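PDB 2OQH: putative isomerase from Streptomyces coelicolor A3, which probably catalyses the dehydration of D-glucarate to 5-dehydro-4-deoxy-D-glucarate, as a member of the enolase superfamily with a TIM-barrel domain. Local coordinates for residues 8-12 and 57-61; 32-36 and 47-53; 211-215 and 238-242. All blocks are in the same frame, centred on the assembly; numbering follows the deposited sequence.

Contact 1. Residues 8-12 and 57-61; sequences VDVWV and AAIVR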
loop_
_atom_site.group_PDB
_atom_site.type_symbol
_atom_site.label_atom_id
_atom_site.label_comp_id
_atom_site.label_asym_id
_atom_site.label_seq_id
_atom_site.Cartn_x
_atom_site.Cartn_y
_atom_site.Cartn_z
ATOM N N VAL A 8 -2.762 -16.174 -19.790
ATOM C CA VAL A 8 -2.284 -15.527 -18.574
ATOM C C VAL A 8 -0.770 -15.492 -18.717
ATOM O O VAL A 8 -0.107 -16.528 -18.597
ATOM C CB VAL A 8 -2.628 -16.341 -17.302
ATOM C CG1 VAL A 8 -2.134 -15.596 -16.072
ATOM C CG2 VAL A 8 -4.130 -16.576 -17.214
ATOM N N ASP A 9 -0.222 -14.312 -18.991
ATOM C CA ASP A 9 1.220 -14.166 -19.164
ATOM C C ASP A 9 1.846 -13.359 -18.038
ATOM O O ASP A 9 1.279 -12.362 -17.579
ATOM C CB ASP A 9 1.503 -13.517 -20.512
ATOM C CG ASP A 9 1.091 -14.402 -21.666
ATOM O OD1 ASP A 9 1.663 -15.508 -21.780
ATOM O OD2 ASP A 9 0.197 -14.006 -22.442
ATOM N N VAL A 10 3.025 -13.788 -17.607
ATOM C CA VAL A 10 3.702 -13.131 -16.500
ATOM C C VAL A 10 5.110 -12.666 -16.839
ATOM O O VAL A 10 5.892 -13.404 -17.440
ATOM C CB VAL A 10 3.784 -14.082 -15.283
ATOM C CG1 VAL A 10 4.155 -13.302 -14.033
ATOM C CG2 VAL A 10 2.457 -14.811 -15.100
ATOM N N TRP A 11 5.421 -11.432 -16.454
ATOM C CA TRP A 11 6.742 -10.852 -16.683
ATOM C C TRP A 11 7.259 -10.345 -15.349
ATOM O O TRP A 11 6.480 -9.934 -14.499
ATOM C CB TRP A 11 6.672 -9.641 -17.620
ATOM C CG TRP A 11 6.308 -9.917 -19.052
ATOM C CD1 TRP A 11 7.168 -10.165 -20.087
ATOM C CD2 TRP A 11 4.989 -9.906 -19.616
ATOM N NE1 TRP A 11 6.461 -10.300 -21.263
ATOM C CE2 TRP A 11 5.122 -10.146 -21.000
ATOM C CE3 TRP A 11 3.706 -9.713 -19.084
ATOM C CZ2 TRP A 11 4.016 -10.197 -21.862
ATOM C CZ3 TRP A 11 2.603 -9.764 -19.947
ATOM C CH2 TRP A 11 2.770 -10.004 -21.315
ATOM N N VAL A 12 8.572 -10.387 -15.170
ATOM C CA VAL A 12 9.196 -9.852 -13.968
ATOM C C VAL A 12 10.037 -8.714 -14.528
ATOM O O VAL A 12 10.772 -8.900 -15.496
ATOM C CB VAL A 12 10.110 -10.873 -13.256
ATOM C CG1 VAL A 12 10.833 -10.199 -12.096
ATOM C CG2 VAL A 12 9.277 -12.026 -12.720
ATOM N N ALA A 57 6.274 -14.493 -9.434
ATOM C CA ALA A 57 5.993 -14.852 -10.812
ATOM C C ALA A 57 5.790 -16.364 -10.907
ATOM O O ALA A 57 4.962 -16.834 -11.680
ATOM C CB ALA A 57 7.141 -14.420 -11.708
ATOM N N ALA A 58 6.533 -17.127 -10.108
ATOM C CA ALA A 58 6.408 -18.583 -10.136
ATOM C C ALA A 58 5.030 -19.046 -9.661
ATOM O O ALA A 58 4.451 -19.977 -10.221
ATOM C CB ALA A 58 7.492 -19.223 -9.278
ATOM N N ILE A 59 4.509 -18.394 -8.628
ATOM C CA ILE A 59 3.202 -18.743 -8.083
ATOM C C ILE A 59 2.099 -18.466 -9.101
ATOM O O ILE A 59 1.183 -19.274 -9.270
ATOM C CB ILE A 59 2.907 -17.945 -6.789
ATOM C CG1 ILE A 59 3.971 -18.244 -5.734
ATOM C CG2 ILE A 59 1.531 -18.315 -6.242
ATOM C CD1 ILE A 59 3.840 -17.395 -4.485
ATOM N N VAL A 60 2.188 -17.330 -9.784
ATOM C CA VAL A 60 1.178 -16.978 -10.773
ATOM C C VAL A 60 1.137 -17.998 -11.901
ATOM O O VAL A 60 0.065 -18.419 -12.329
ATOM C CB VAL A 60 1.437 -15.599 -11.386
ATOM C CG1 VAL A 60 0.315 -15.250 -12.359
ATOM C CG2 VAL A 60 1.531 -14.557 -10.290
ATOM N N ARG A 61 2.306 -18.405 -12.386
ATOM C CA ARG A 61 2.335 -19.377 -13.464
ATOM C C ARG A 61 1.779 -20.722 -13.021
ATOM O O ARG A 61 1.208 -21.449 -13.829
ATOM C CB ARG A 61 3.753 -19.517 -14.015
ATOM C CG ARG A 61 4.213 -18.255 -14.745
ATOM C CD ARG A 61 5.629 -18.398 -15.257
ATOM N NE ARG A 61 6.086 -17.185 -15.933
ATOM C CZ ARG A 61 7.238 -16.576 -15.667
ATOM N NH1 ARG A 61 8.050 -17.071 -14.736
ATOM N NH2 ARG A 61 7.578 -15.478 -16.330
#

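Contact 2. Residues 32-36 and 47-53; sequences TRTVV and WGETMWG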
loop_
_atom_site.group_PDB
_atom_site.type_symbol
_atom_site.label_atom_id
_atom_site.label_comp_id
_atom_site.label_asym_id
_atom_site.label_seq_id
_atom_site.Cartn_x
_atom_site.Cartn_y
_atom_site.Cartn_z
ATOM N N THR A 32 11.955 -4.210 -8.241
ATOM C CA THR A 32 11.494 -5.342 -9.029
ATOM C C THR A 32 10.000 -5.584 -8.803
ATOM O O THR A 32 9.530 -5.564 -7.666
ATOM C CB THR A 32 12.300 -6.616 -8.666
ATOM O OG1 THR A 32 13.676 -6.432 -9.033
ATOM C CG2 THR A 32 11.754 -7.822 -9.398
ATOM N N ARG A 33 9.262 -5.805 -9.892
ATOM C CA ARG A 33 7.823 -6.044 -9.827
ATOM C C ARG A 33 7.395 -7.124 -10.822
ATOM O O ARG A 33 8.033 -7.316 -11.858
ATOM C CB ARG A 33 7.052 -4.757 -10.150
ATOM C CG ARG A 33 7.462 -3.542 -9.328
ATOM C CD ARG A 33 6.991 -3.643 -7.889
ATOM N NE ARG A 33 5.534 -3.607 -7.789
ATOM C CZ ARG A 33 4.869 -3.506 -6.640
ATOM N NH1 ARG A 33 5.531 -3.431 -5.493
ATOM N NH2 ARG A 33 3.543 -3.473 -6.634
ATOM N N THR A 34 6.308 -7.820 -10.503
ATOM C CA THR A 34 5.769 -8.856 -11.373
ATOM C C THR A 34 4.529 -8.291 -12.065
ATOM O O THR A 34 3.634 -7.758 -11.406
ATOM C CB THR A 34 5.360 -10.118 -10.572
ATOM O OG1 THR A 34 6.532 -10.792 -10.099
ATOM C CG2 THR A 34 4.547 -11.073 -11.448
ATOM N N VAL A 35 4.483 -8.391 -13.392
ATOM C CA VAL A 35 3.342 -7.891 -14.155
ATOM C C VAL A 35 2.599 -9.053 -14.800
ATOM O O VAL A 35 3.215 -9.987 -15.318
ATOM C CB VAL A 35 3.784 -6.919 -15.265
ATOM C CG1 VAL A 35 2.565 -6.341 -15.960
ATOM C CG2 VAL A 35 4.634 -5.806 -14.671
ATOM N N VAL A 36 1.273 -8.990 -14.771
ATOM C CA VAL A 36 0.451 -10.056 -15.333
ATOM C C VAL A 36 -0.547 -9.512 -16.347
ATOM O O VAL A 36 -1.054 -8.404 -16.181
ATOM C CB VAL A 36 -0.335 -10.780 -14.211
ATOM C CG1 VAL A 36 -1.260 -11.836 -14.805
ATOM C CG2 VAL A 36 0.639 -11.401 -13.215
ATOM N N TRP A 47 -4.529 -5.938 -17.072
ATOM C CA TRP A 47 -3.172 -5.896 -16.540
ATOM C C TRP A 47 -3.136 -5.736 -15.033
ATOM O O TRP A 47 -3.983 -5.063 -14.444
ATOM C CB TRP A 47 -2.379 -4.749 -17.168
ATOM C CG TRP A 47 -2.143 -4.933 -18.629
ATOM C CD1 TRP A 47 -3.001 -4.630 -19.639
ATOM C CD2 TRP A 47 -0.985 -5.517 -19.242
ATOM N NE1 TRP A 47 -2.452 -4.986 -20.849
ATOM C CE2 TRP A 47 -1.213 -5.532 -20.632
ATOM C CE3 TRP A 47 0.225 -6.026 -18.747
ATOM C CZ2 TRP A 47 -0.274 -6.044 -21.543
ATOM C CZ3 TRP A 47 1.165 -6.539 -19.654
ATOM C CH2 TRP A 47 0.905 -6.540 -21.035
ATOM N N GLY A 48 -2.134 -6.356 -14.421
ATOM C CA GLY A 48 -1.968 -6.278 -12.983
ATOM C C GLY A 48 -0.491 -6.219 -12.656
ATOM O O GLY A 48 0.339 -6.725 -13.414
ATOM N N GLU A 49 -0.161 -5.600 -11.531
ATOM C CA GLU A 49 1.221 -5.471 -11.104
ATOM C C GLU A 49 1.268 -5.768 -9.616
ATOM O O GLU A 49 0.389 -5.338 -8.865
ATOM C CB GLU A 49 1.720 -4.047 -11.354
ATOM C CG GLU A 49 3.117 -3.764 -10.827
ATOM C CD GLU A 49 3.284 -2.319 -10.376
ATOM O OE1 GLU A 49 2.736 -1.412 -11.038
ATOM O OE2 GLU A 49 3.976 -2.090 -9.360
ATOM N N THR A 50 2.285 -6.506 -9.188
ATOM C CA THR A 50 2.400 -6.833 -7.778
ATOM C C THR A 50 3.873 -6.836 -7.377
ATOM O O THR A 50 4.749 -6.617 -8.208
ATOM C CB THR A 50 1.729 -8.196 -7.478
ATOM O OG1 THR A 50 1.558 -8.343 -6.063
ATOM C CG2 THR A 50 2.567 -9.348 -8.011
HETATM N N MSE A 51 4.144 -7.092 -6.104
HETATM C CA MSE A 51 5.506 -7.072 -5.589
HETATM C C MSE A 51 6.423 -8.230 -5.986
HETATM O O MSE A 51 5.976 -9.283 -6.443
HETATM C CB MSE A 51 5.458 -6.989 -4.069
HETATM C CG MSE A 51 5.161 -8.317 -3.410
HETATM SE SE MSE A 51 4.853 -8.142 -1.522
HETATM C CE MSE A 51 6.645 -7.782 -0.906
ATOM N N TRP A 52 7.719 -7.999 -5.790
ATOM C CA TRP A 52 8.782 -8.962 -6.067
ATOM C C TRP A 52 8.801 -9.579 -7.453
ATOM O O TRP A 52 7.947 -9.289 -8.288
ATOM C CB TRP A 52 8.762 -10.055 -4.998
ATOM C CG TRP A 52 9.186 -9.550 -3.650
ATOM C CD1 TRP A 52 9.005 -8.289 -3.152
ATOM C CD2 TRP A 52 9.816 -10.303 -2.607
ATOM N NE1 TRP A 52 9.482 -8.215 -1.868
ATOM C CE2 TRP A 52 9.983 -9.437 -1.507
ATOM C CE3 TRP A 52 10.251 -11.630 -2.494
ATOM C CZ2 TRP A 52 10.570 -9.853 -0.306
ATOM C CZ3 TRP A 52 10.835 -12.045 -1.294
ATOM C CH2 TRP A 52 10.986 -11.157 -0.221
ATOM N N GLY A 53 9.792 -10.436 -7.687
ATOM C CA GLY A 53 9.939 -11.068 -8.986
ATOM C C GLY A 53 9.802 -12.580 -9.045
ATOM O O GLY A 53 8.702 -13.116 -8.879
HETATM O O HOH W 1 8.433 -4.839 -5.140
#

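Contact 3. Residues 211-215 and 238-242; sequences GIALE and KVRIP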
loop_
_atom_site.group_PDB
_atom_site.type_symbol
_atom_site.label_atom_id
_atom_site.label_comp_id
_atom_site.label_asym_id
_atom_site.label_seq_id
_atom_site.Cartn_x
_atom_site.Cartn_y
_atom_site.Cartn_z
ATOM N N GLY A 211 6.091 5.990 23.536
ATOM C CA GLY A 211 4.734 6.412 23.236
ATOM C C GLY A 211 4.272 7.506 24.174
ATOM O O GLY A 211 3.690 8.505 23.751
ATOM N N ILE A 212 4.537 7.317 25.459
ATOM C CA ILE A 212 4.163 8.304 26.455
ATOM C C ILE A 212 4.846 9.641 26.134
ATOM O O ILE A 212 4.219 10.699 26.200
ATOM C CB ILE A 212 4.563 7.832 27.859
ATOM C CG1 ILE A 212 3.714 6.620 28.252
ATOM C CG2 ILE A 212 4.391 8.957 28.865
ATOM C CD1 ILE A 212 4.086 6.017 29.585
ATOM N N ALA A 213 6.122 9.585 25.769
ATOM C CA ALA A 213 6.873 10.789 25.437
ATOM C C ALA A 213 6.368 11.464 24.161
ATOM O O ALA A 213 6.517 12.673 23.994
ATOM C CB ALA A 213 8.348 10.450 25.290
ATOM N N LEU A 214 5.760 10.687 23.266
ATOM C CA LEU A 214 5.257 11.222 22.003
ATOM C C LEU A 214 3.840 11.791 22.063
ATOM O O LEU A 214 3.409 12.487 21.139
ATOM C CB LEU A 214 5.318 10.139 20.926
ATOM C CG LEU A 214 6.715 9.637 20.547
ATOM C CD1 LEU A 214 6.583 8.416 19.643
ATOM C CD2 LEU A 214 7.499 10.746 19.857
ATOM N N GLU A 215 3.116 11.496 23.137
ATOM C CA GLU A 215 1.747 11.983 23.281
ATOM C C GLU A 215 1.628 13.498 23.133
ATOM O O GLU A 215 0.624 13.994 22.642
ATOM C CB GLU A 215 1.166 11.574 24.640
ATOM C CG GLU A 215 1.198 10.082 24.915
ATOM C CD GLU A 215 0.481 9.704 26.199
ATOM O OE1 GLU A 215 0.575 10.456 27.192
ATOM O OE2 GLU A 215 -0.164 8.641 26.220
ATOM N N LYS A 238 -1.862 1.493 27.359
ATOM C CA LYS A 238 -1.160 2.546 28.091
ATOM C C LYS A 238 -0.907 3.867 27.365
ATOM O O LYS A 238 -0.953 4.933 27.983
ATOM C CB LYS A 238 0.184 2.000 28.590
ATOM C CG LYS A 238 0.096 1.115 29.819
ATOM C CD LYS A 238 -0.073 1.969 31.067
ATOM C CE LYS A 238 -0.340 1.139 32.313
ATOM N NZ LYS A 238 0.858 0.414 32.808
ATOM N N VAL A 239 -0.634 3.791 26.067
ATOM C CA VAL A 239 -0.310 4.964 25.258
ATOM C C VAL A 239 -1.515 5.623 24.596
ATOM O O VAL A 239 -2.272 4.968 23.880
ATOM C CB VAL A 239 0.719 4.583 24.167
ATOM C CG1 VAL A 239 0.999 5.777 23.265
ATOM C CG2 VAL A 239 2.004 4.100 24.823
ATOM N N ARG A 240 -1.668 6.927 24.829
ATOM C CA ARG A 240 -2.782 7.692 24.278
ATOM C C ARG A 240 -2.499 8.283 22.899
ATOM O O ARG A 240 -2.529 9.497 22.714
ATOM C CB ARG A 240 -3.174 8.828 25.223
ATOM C CG ARG A 240 -3.460 8.408 26.653
ATOM C CD ARG A 240 -3.806 9.652 27.471
ATOM N NE ARG A 240 -5.240 9.848 27.549
ATOM C CZ ARG A 240 -5.832 10.985 27.896
ATOM N NH1 ARG A 240 -5.116 12.065 28.194
ATOM N NH2 ARG A 240 -7.150 11.028 27.971
ATOM N N ILE A 241 -2.230 7.407 21.943
ATOM C CA ILE A 241 -1.974 7.797 20.565
ATOM C C ILE A 241 -2.659 6.737 19.706
ATOM O O ILE A 241 -2.607 5.553 20.030
ATOM C CB ILE A 241 -0.467 7.758 20.232
ATOM C CG1 ILE A 241 0.320 8.617 21.216
ATOM C CG2 ILE A 241 -0.240 8.259 18.814
ATOM C CD1 ILE A 241 1.830 8.503 21.037
ATOM N N PRO A 242 -3.323 7.140 18.613
ATOM C CA PRO A 242 -3.961 6.092 17.809
ATOM C C PRO A 242 -2.893 5.095 17.330
ATOM O O PRO A 242 -1.828 5.493 16.862
ATOM C CB PRO A 242 -4.595 6.876 16.661
ATOM C CG PRO A 242 -4.934 8.186 17.304
ATOM C CD PRO A 242 -3.690 8.479 18.120
HETATM O O HOH W 2 -1.550 11.687 21.160
#

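Contact 1. Residues 8-12 and 57-61
The guanidinium group of Arg61 meets the strand at its edge, where NH2 donates to the backbone O of Val10 at 2.9 Å. The bond is bent, with an N-H...O angle of 140°, and the donor stands well above the carbonyl plane. Val10 CB lies 3.9 Å from Arg61 NE, near the same group. Trp11, whose CB points away from the helix, has its ring against that of Trp47, the planes about 20° apart. Strand 5-15 and helix 54-63 run almost antiparallel here, in the N-terminal alpha+beta domain of the enolase superfamily, and the helix lies against one face of the three-stranded sheet. Val10 divides its branches between two helix residues: CG1, anti to the backbone N (chi1 -165°), reaches Ala57 CB, while CG2 approaches Val60 CG1 to 3.5 Å and also touches the aliphatic CG of Arg61. The fit is tighter at Val12, whose CG2 comes to 3.4 Å from Ala57 CB, inside usual van der Waals contact. Val8 CG1 approaches Val60 CG1 more loosely, at 4.5 Å. Behind the helix, Val60 and Ile59 pack on helix 85-112, and Val10 and Val12 also touch Thr34 in the adjacent strand.

Contact 2. Residues 32-36 and 47-53
Residues 32-36 and 47-51 form an antiparallel pair of strands at 160°, in which Thr34 with Thr50 and Val36 with Gly48 are hydrogen-bonded pairs and Val35 with Glu49 is a non-hydrogen-bonded pair, its CA atoms 4.4 Å apart. Beyond the ladder, Thr34 OG1 donates to Trp52 O at 2.7 Å, so that a side chain holds the backbone at Trp52. OG1 is set for this by lying anti to the carbonyl carbon of its own residue (chi1 -71°). On the face carrying Val35 and Glu49, the Arg33 chain folds at chi2 and chi3 over the neighbouring strand. Its NE forms a salt bridge with Glu49 OE2 at 2.7 Å; the hydrogen bond within it is weak, bent to 122°, and the guanidinium and carboxylate planes are nearly perpendicular. One face of the guanidinium lies over the peptide joining Thr50 and the selenomethionine Met51, with Met51 N above its centre. A water donates to Thr32 O (2.8 Å), accepts from Arg33 NH1 and takes a further, weak bond from Trp52 N across the contact. Further along, Val35 CG1 meets the edge of the Trp47 ring, 3.7 Å from CE3. Thr50 turns to the other face, where CG2 packs 3.9 Å from Thr34 CB and OG1 bonds to Ala95 O of helix 85-112. This is the hairpin of the N-terminal domain, and Glu49 ties it to the barrel domain: OE2 accepts from Leu302 N and OE1 from Ala305 N, at the start of helix 303-315. The buried carboxylate thus has an arginine and two backbone N-H groups about it, a setting that would probably stabilise its negative charge and fix its rotation at the junction of the two domains.

Contact 3. Residues 211-215 and 238-242
An inverse gamma turn centred on Arg240 lies in the loop that leads from helix 228-238 into strand 243-245 of the barrel, and it packs against the C-terminal end of helix 204-214. The polar link is made by Glu215: OE2 accepts the backbone N-H of Arg240 at 2.7 Å, nearly straight at 161°, with the N-H on the anti side of the carboxylate and 17° from its plane. The extended Glu215 chain (chi2 -174°) carries the carboxylate across to the loop. Arg240 contributes its aliphatic root, CB lying 3.2 Å from Glu215 OE2, whereas its guanidinium leads away and NE stays 5.4 Å from that oxygen, too far for a salt bridge. With an alanine at Glu215, the Arg240 N-H would probably lose this acceptor and a gap would probably open beside Ile241 CG1. Ile241 points toward the helix, its CD1 reaching 3.3 Å from Gly211 O and 3.9 Å from Leu214 CB. Both methyls of Val239 press on Gly211, with CG1 3.8 Å from its CA; a CB on Gly211 would come too close to Val239 CG2, consistent with a glycine at this position. The helix also meets helix 175-188, through Leu214 on Val179 and Leu182, while Pro242 carries the loop onward with a backbone bond to Leu222 in the neighbouring parallel strand 221-223.

How the contacts relate
From the N terminus, strand 5-15 opens contact 1, which closes only when the chain reaches helix 54-63. Within that loop, strands 31-40 and 45-51 pair in contact 2, so the hairpin is nested between the two halves of contact 1. Their centres are 8 Å apart, and they share a sheet: Trp11 O probably accepts a hydrogen bond from Val35 N at 2.8 Å, and Val10 CG1 packs on Thr34 CG2. Together they tie helix 54-63 to the three-stranded sheet of the N-terminal domain. Contact 3 follows in series on the opposite side of the chain's centre, joining helix 204-214 to the loop before strand 243-245 and closing a loop that holds strand 221-223 and helix 228-238.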